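Local coordinates for protein esterase (uncultured bacterium pCosCE1, PDB 7ATL) that hydrolyses carboxylic esters and also shows promiscuous acyltransferase activity, as a family VIII carboxylesterase with a beta-lactamase-like fold, at residues Lys139-Asn152 against Glu248-Ser262. Numbering follows the deposited sequence.
Sequences KDGMELSSLTLEQN and ELAPSRALDAQAYPS. With EDO (1,2-ethanediol), chain F.
R253 meets the carbonyls of G141 and E143, a worked example of one arginine gathering backbone oxygens around its guanidinium. Extended from CG to NE, it donates from NE, in the group's own plane, to E143 O (3.2 Å). G141 O instead lies 3.1 Å above one guanidinium face, offset toward the rim and not hydrogen-bonded. NH1 and NH2 both grip Y260 O end-on, holding R253 over the Y260 ring, with NH2 3.3 Å above the ring centre in a cation-pi placement.

Chi1 of 75° puts the Y260 ring between its own backbone N and carbonyl carbon. L149 N approaches Y260 CB at 3.3 Å, and L147 O sits near the ring edge, 3.5 Å from Y260 CD2. L149 CD1 comes to 3.9 Å from Y260 CD1, the side chains crossing at about a right angle; S145 OG lies at the ring edge, in plane. K139 CB packs 3.3 Å from Y260 OH.

Just beyond strand 246-249, A250 N donates to M142 O (2.9 Å); M142 and L249 lie side by side, and L144 CG rests on A250 CB. E143 and E248 cross nearly at right angles, the planes of their carboxylates 83° apart; R124 bridges to both, probably easing the like charges. E143, bent at chi2 (-84°), turns its carboxylate back to take D140 N and G141 N.

A T148-Q151 capping box starts helix 149-157. The Y260 and R253 contacts join its N-terminal loop to the chain leaving an antiparallel hairpin. D140 accepts from R124 N and touches Y123, which with S65 and K68 fits an SxxK pattern consistent with this beta-lactamase-like family's active site.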
loop_
_atom_site.group_PDB
_atom_site.type_symbol
_atom_site.label_atom_id
_atom_site.label_comp_id
_atom_site.label_asym_id
_atom_site.label_seq_id
_atom_site.Cartn_x
_atom_site.Cartn_y
_atom_site.Cartn_z
ATOM N N LYS A 139 -9.666 -11.183 9.513
ATOM C CA LYS A 139 -9.132 -11.249 8.135
ATOM C C LYS A 139 -8.240 -10.032 7.868
ATOM O O LYS A 139 -8.531 -8.936 8.364
ATOM C CB LYS A 139 -10.309 -11.367 7.164
ATOM C CG LYS A 139 -11.226 -12.560 7.429
ATOM C CD LYS A 139 -10.521 -13.912 7.329
ATOM C CE LYS A 139 -11.193 -15.027 8.102
ATOM N NZ LYS A 139 -10.235 -16.129 8.335
ATOM N N ASP A 140 -7.177 -10.229 7.101
ATOM C CA ASP A 140 -6.195 -9.159 6.788
ATOM C C ASP A 140 -6.587 -8.429 5.503
ATOM O O ASP A 140 -5.911 -7.441 5.203
ATOM C CB ASP A 140 -4.777 -9.731 6.704
ATOM C CG ASP A 140 -4.144 -10.079 8.044
ATOM O OD1 ASP A 140 -4.627 -9.556 9.101
ATOM O OD2 ASP A 140 -3.121 -10.841 8.021
ATOM N N GLY A 141 -7.612 -8.885 4.773
ATOM C CA GLY A 141 -8.112 -8.213 3.556
ATOM C C GLY A 141 -7.722 -8.894 2.242
ATOM O O GLY A 141 -8.185 -8.424 1.191
ATOM N N MET A 142 -6.937 -9.978 2.243
ATOM C CA MET A 142 -6.412 -10.584 0.977
ATOM C C MET A 142 -6.880 -12.031 0.762
ATOM O O MET A 142 -6.635 -12.572 -0.341
ATOM C CB MET A 142 -4.885 -10.510 0.972
ATOM C CG MET A 142 -4.408 -9.064 0.813
ATOM S SD MET A 142 -2.671 -8.858 1.246
ATOM C CE MET A 142 -2.797 -8.904 3.031
ATOM N N GLU A 143 -7.599 -12.593 1.736
ATOM C CA GLU A 143 -8.017 -14.017 1.791
ATOM C C GLU A 143 -9.529 -14.125 1.570
ATOM O O GLU A 143 -10.216 -13.091 1.609
ATOM C CB GLU A 143 -7.623 -14.634 3.137
ATOM C CG GLU A 143 -8.418 -14.107 4.331
ATOM C CD GLU A 143 -7.849 -12.805 4.868
ATOM O OE1 GLU A 143 -6.943 -12.885 5.706
ATOM O OE2 GLU A 143 -8.275 -11.713 4.398
ATOM N N LEU A 144 -10.043 -15.340 1.350
ATOM C CA LEU A 144 -11.504 -15.563 1.192
ATOM C C LEU A 144 -12.164 -15.502 2.574
ATOM O O LEU A 144 -11.545 -15.915 3.563
ATOM C CB LEU A 144 -11.758 -16.904 0.497
ATOM C CG LEU A 144 -11.234 -17.035 -0.934
ATOM C CD1 LEU A 144 -11.603 -18.391 -1.512
ATOM C CD2 LEU A 144 -11.761 -15.931 -1.835
ATOM N N SER A 145 -13.371 -14.961 2.633
ATOM C CA SER A 145 -14.183 -14.876 3.866
ATOM C C SER A 145 -15.634 -14.597 3.496
ATOM O O SER A 145 -15.880 -14.121 2.372
ATOM C CB SER A 145 -13.657 -13.823 4.822
ATOM O OG SER A 145 -14.338 -12.585 4.678
ATOM N N SER A 146 -16.532 -14.812 4.458
ATOM C CA SER A 146 -17.989 -14.571 4.337
ATOM C C SER A 146 -18.340 -13.259 5.039
ATOM O O SER A 146 -19.528 -12.967 5.157
ATOM C CB SER A 146 -18.761 -15.717 4.921
ATOM O OG SER A 146 -18.520 -15.807 6.320
ATOM N N LEU A 147 -17.349 -12.498 5.486
ATOM C CA LEU A 147 -17.598 -11.320 6.351
ATOM C C LEU A 147 -17.881 -10.086 5.504
ATOM O O LEU A 147 -17.335 -9.979 4.383
ATOM C CB LEU A 147 -16.382 -11.083 7.236
ATOM C CG LEU A 147 -15.916 -12.311 8.007
ATOM C CD1 LEU A 147 -14.673 -11.973 8.793
ATOM C CD2 LEU A 147 -17.009 -12.844 8.928
ATOM N N THR A 148 -18.700 -9.200 6.072
ATOM C CA THR A 148 -18.707 -7.746 5.791
ATOM C C THR A 148 -17.514 -7.126 6.531
ATOM O O THR A 148 -16.966 -7.779 7.497
ATOM C CB THR A 148 -20.028 -7.087 6.208
ATOM O OG1 THR A 148 -20.178 -7.135 7.635
ATOM C CG2 THR A 148 -21.222 -7.734 5.532
ATOM N N LEU A 149 -17.116 -5.926 6.105
ATOM C CA LEU A 149 -16.078 -5.109 6.780
ATOM C C LEU A 149 -16.469 -4.946 8.250
ATOM O O LEU A 149 -15.640 -5.167 9.121
ATOM C CB LEU A 149 -16.013 -3.741 6.087
ATOM C CG LEU A 149 -15.020 -2.744 6.676
ATOM C CD1 LEU A 149 -13.630 -3.359 6.760
ATOM C CD2 LEU A 149 -14.977 -1.483 5.830
ATOM N N GLU A 150 -17.710 -4.538 8.492
ATOM C CA GLU A 150 -18.209 -4.283 9.862
ATOM C C GLU A 150 -18.009 -5.549 10.700
ATOM O O GLU A 150 -17.549 -5.412 11.847
ATOM C CB GLU A 150 -19.675 -3.851 9.853
ATOM C CG GLU A 150 -20.150 -3.515 11.250
ATOM C CD GLU A 150 -21.503 -2.848 11.376
ATOM O OE1 GLU A 150 -22.225 -3.214 12.326
ATOM O OE2 GLU A 150 -21.808 -1.935 10.560
ATOM N N GLN A 151 -18.364 -6.720 10.153
ATOM C CA GLN A 151 -18.297 -8.015 10.881
ATOM C C GLN A 151 -16.825 -8.286 11.204
ATOM O O GLN A 151 -16.533 -8.649 12.354
ATOM C CB GLN A 151 -18.943 -9.158 10.094
ATOM C CG GLN A 151 -20.464 -9.169 10.114
ATOM C CD GLN A 151 -21.008 -10.042 9.008
ATOM O OE1 GLN A 151 -20.292 -10.576 8.169
ATOM N NE2 GLN A 151 -22.310 -10.196 8.969
ATOM N N ASN A 152 -15.921 -8.000 10.271
ATOM C CA ASN A 152 -14.465 -8.210 10.495
ATOM C C ASN A 152 -13.921 -7.252 11.563
ATOM O O ASN A 152 -13.069 -7.681 12.374
ATOM C CB ASN A 152 -13.649 -8.076 9.215
ATOM C CG ASN A 152 -12.261 -8.641 9.400
ATOM O OD1 ASN A 152 -12.116 -9.703 10.007
ATOM N ND2 ASN A 152 -11.251 -7.931 8.897
ATOM N N GLU A 248 -1.962 -15.181 4.060
ATOM C CA GLU A 248 -2.995 -15.941 3.320
ATOM C C GLU A 248 -3.434 -15.104 2.124
ATOM O O GLU A 248 -4.050 -14.056 2.347
ATOM C CB GLU A 248 -4.191 -16.245 4.228
ATOM C CG GLU A 248 -5.057 -17.339 3.663
ATOM C CD GLU A 248 -6.305 -17.750 4.420
ATOM O OE1 GLU A 248 -6.449 -17.437 5.633
ATOM O OE2 GLU A 248 -7.136 -18.385 3.756
ATOM N N LEU A 249 -3.173 -15.578 0.909
ATOM C CA LEU A 249 -3.534 -14.841 -0.324
ATOM C C LEU A 249 -4.564 -15.634 -1.117
ATOM O O LEU A 249 -4.425 -16.860 -1.227
ATOM C CB LEU A 249 -2.282 -14.619 -1.164
ATOM C CG LEU A 249 -1.245 -13.696 -0.538
ATOM C CD1 LEU A 249 0.038 -13.667 -1.390
ATOM C CD2 LEU A 249 -1.831 -12.311 -0.338
ATOM N N ALA A 250 -5.547 -14.923 -1.656
ATOM C CA ALA A 250 -6.618 -15.478 -2.493
ATOM C C ALA A 250 -6.776 -14.569 -3.705
ATOM O O ALA A 250 -7.599 -13.656 -3.717
ATOM C CB ALA A 250 -7.874 -15.627 -1.675
ATOM N N PRO A 251 -5.968 -14.799 -4.764
ATOM C CA PRO A 251 -6.053 -14.007 -5.994
ATOM C C PRO A 251 -7.437 -13.913 -6.658
ATOM O O PRO A 251 -7.640 -12.971 -7.381
ATOM C CB PRO A 251 -5.027 -14.665 -6.922
ATOM C CG PRO A 251 -4.041 -15.258 -5.944
ATOM C CD PRO A 251 -4.882 -15.785 -4.805
ATOM N N SER A 252 -8.374 -14.803 -6.356
ATOM C CA SER A 252 -9.763 -14.705 -6.886
ATOM C C SER A 252 -10.519 -13.546 -6.214
ATOM O O SER A 252 -11.482 -13.061 -6.823
ATOM C CB SER A 252 -10.511 -16.010 -6.749
ATOM O OG SER A 252 -10.807 -16.301 -5.391
ATOM N N ARG A 253 -10.125 -13.128 -5.003
ATOM C CA ARG A 253 -10.858 -12.095 -4.224
ATOM C C ARG A 253 -11.107 -10.847 -5.083
ATOM O O ARG A 253 -12.238 -10.313 -5.047
ATOM C CB ARG A 253 -10.065 -11.737 -2.968
ATOM C CG ARG A 253 -10.847 -10.925 -1.945
ATOM C CD ARG A 253 -9.968 -10.543 -0.774
ATOM N NE ARG A 253 -10.743 -10.139 0.384
ATOM C CZ ARG A 253 -11.319 -8.955 0.526
ATOM N NH1 ARG A 253 -11.226 -8.037 -0.430
ATOM N NH2 ARG A 253 -11.983 -8.698 1.642
ATOM N N ALA A 254 -10.091 -10.425 -5.847
ATOM C CA ALA A 254 -10.102 -9.258 -6.767
ATOM C C ALA A 254 -11.278 -9.319 -7.762
ATOM O O ALA A 254 -11.600 -8.264 -8.343
ATOM C CB ALA A 254 -8.780 -9.186 -7.494
ATOM N N LEU A 255 -11.875 -10.495 -7.996
ATOM C CA LEU A 255 -12.949 -10.682 -9.018
ATOM C C LEU A 255 -14.323 -10.718 -8.361
ATOM O O LEU A 255 -15.301 -10.683 -9.101
ATOM C CB LEU A 255 -12.690 -11.963 -9.820
ATOM C CG LEU A 255 -11.344 -12.000 -10.558
ATOM C CD1 LEU A 255 -11.088 -13.362 -11.175
ATOM C CD2 LEU A 255 -11.267 -10.910 -11.614
ATOM N N ASP A 256 -14.369 -10.733 -7.031
ATOM C CA ASP A 256 -15.594 -10.947 -6.227
ATOM C C ASP A 256 -16.182 -9.587 -5.853
ATOM O O ASP A 256 -15.638 -8.945 -4.963
ATOM C CB ASP A 256 -15.261 -11.773 -4.985
ATOM C CG ASP A 256 -16.464 -12.157 -4.148
ATOM O OD1 ASP A 256 -17.583 -11.757 -4.515
ATOM O OD2 ASP A 256 -16.261 -12.852 -3.128
ATOM N N ALA A 257 -17.294 -9.190 -6.462
ATOM C CA ALA A 257 -17.980 -7.907 -6.169
ATOM C C ALA A 257 -18.524 -7.906 -4.726
ATOM O O ALA A 257 -18.904 -6.817 -4.243
ATOM C CB ALA A 257 -19.077 -7.673 -7.194
ATOM N N GLN A 258 -18.579 -9.070 -4.069
ATOM C CA GLN A 258 -19.183 -9.233 -2.713
ATOM C C GLN A 258 -18.092 -9.165 -1.639
ATOM O O GLN A 258 -18.438 -8.976 -0.470
ATOM C CB GLN A 258 -19.909 -10.577 -2.514
ATOM C CG GLN A 258 -21.032 -10.899 -3.500
ATOM C CD GLN A 258 -21.853 -9.699 -3.905
ATOM O OE1 GLN A 258 -22.059 -9.425 -5.095
ATOM N NE2 GLN A 258 -22.321 -8.967 -2.912
ATOM N N ALA A 259 -16.826 -9.344 -1.999
ATOM C CA ALA A 259 -15.719 -9.336 -1.019
ATOM C C ALA A 259 -15.685 -7.969 -0.316
ATOM O O ALA A 259 -15.780 -6.937 -1.022
ATOM C CB ALA A 259 -14.420 -9.654 -1.714
ATOM N N TYR A 260 -15.573 -7.947 1.015
ATOM C CA TYR A 260 -15.602 -6.671 1.781
ATOM C C TYR A 260 -14.429 -5.792 1.337
ATOM O O TYR A 260 -13.323 -6.273 1.033
ATOM C CB TYR A 260 -15.671 -6.879 3.305
ATOM C CG TYR A 260 -14.394 -7.309 3.970
ATOM C CD1 TYR A 260 -13.438 -6.381 4.316
ATOM C CD2 TYR A 260 -14.137 -8.638 4.259
ATOM C CE1 TYR A 260 -12.255 -6.760 4.928
ATOM C CE2 TYR A 260 -12.951 -9.037 4.858
ATOM C CZ TYR A 260 -12.005 -8.089 5.206
ATOM O OH TYR A 260 -10.823 -8.430 5.809
ATOM N N PRO A 261 -14.691 -4.472 1.205
ATOM C CA PRO A 261 -13.664 -3.511 0.819
ATOM C C PRO A 261 -12.604 -3.356 1.910
ATOM O O PRO A 261 -12.930 -2.828 2.930
ATOM C CB PRO A 261 -14.450 -2.211 0.630
ATOM C CG PRO A 261 -15.672 -2.377 1.500
ATOM C CD PRO A 261 -16.011 -3.845 1.361
ATOM N N SER A 262 -11.405 -3.895 1.679
ATOM C CA SER A 262 -10.233 -3.745 2.579
ATOM C C SER A 262 -9.474 -2.493 2.157
ATOM O O SER A 262 -8.806 -2.530 1.130
ATOM C CB SER A 262 -9.328 -4.960 2.564
ATOM O OG SER A 262 -8.078 -4.664 3.175
HETATM C C1 EDO F . -8.489 -16.835 10.964
HETATM O O1 EDO F . -8.602 -15.532 10.368
HETATM C C2 EDO F . -7.118 -17.407 10.959
HETATM O O2 EDO F . -7.011 -18.724 11.443
HETATM O O HOH W 1 -9.485 -6.574 6.773
HETATM O O HOH W 2 -3.027 -12.875 6.038
HETATM O O HOH W 3 -4.682 -12.211 4.127
HETATM O O HOH W 4 -13.089 -11.816 2.231
HETATM O O HOH W 5 -8.159 -17.801 1.404
HETATM O O HOH W 6 -15.891 -10.817 2.247
#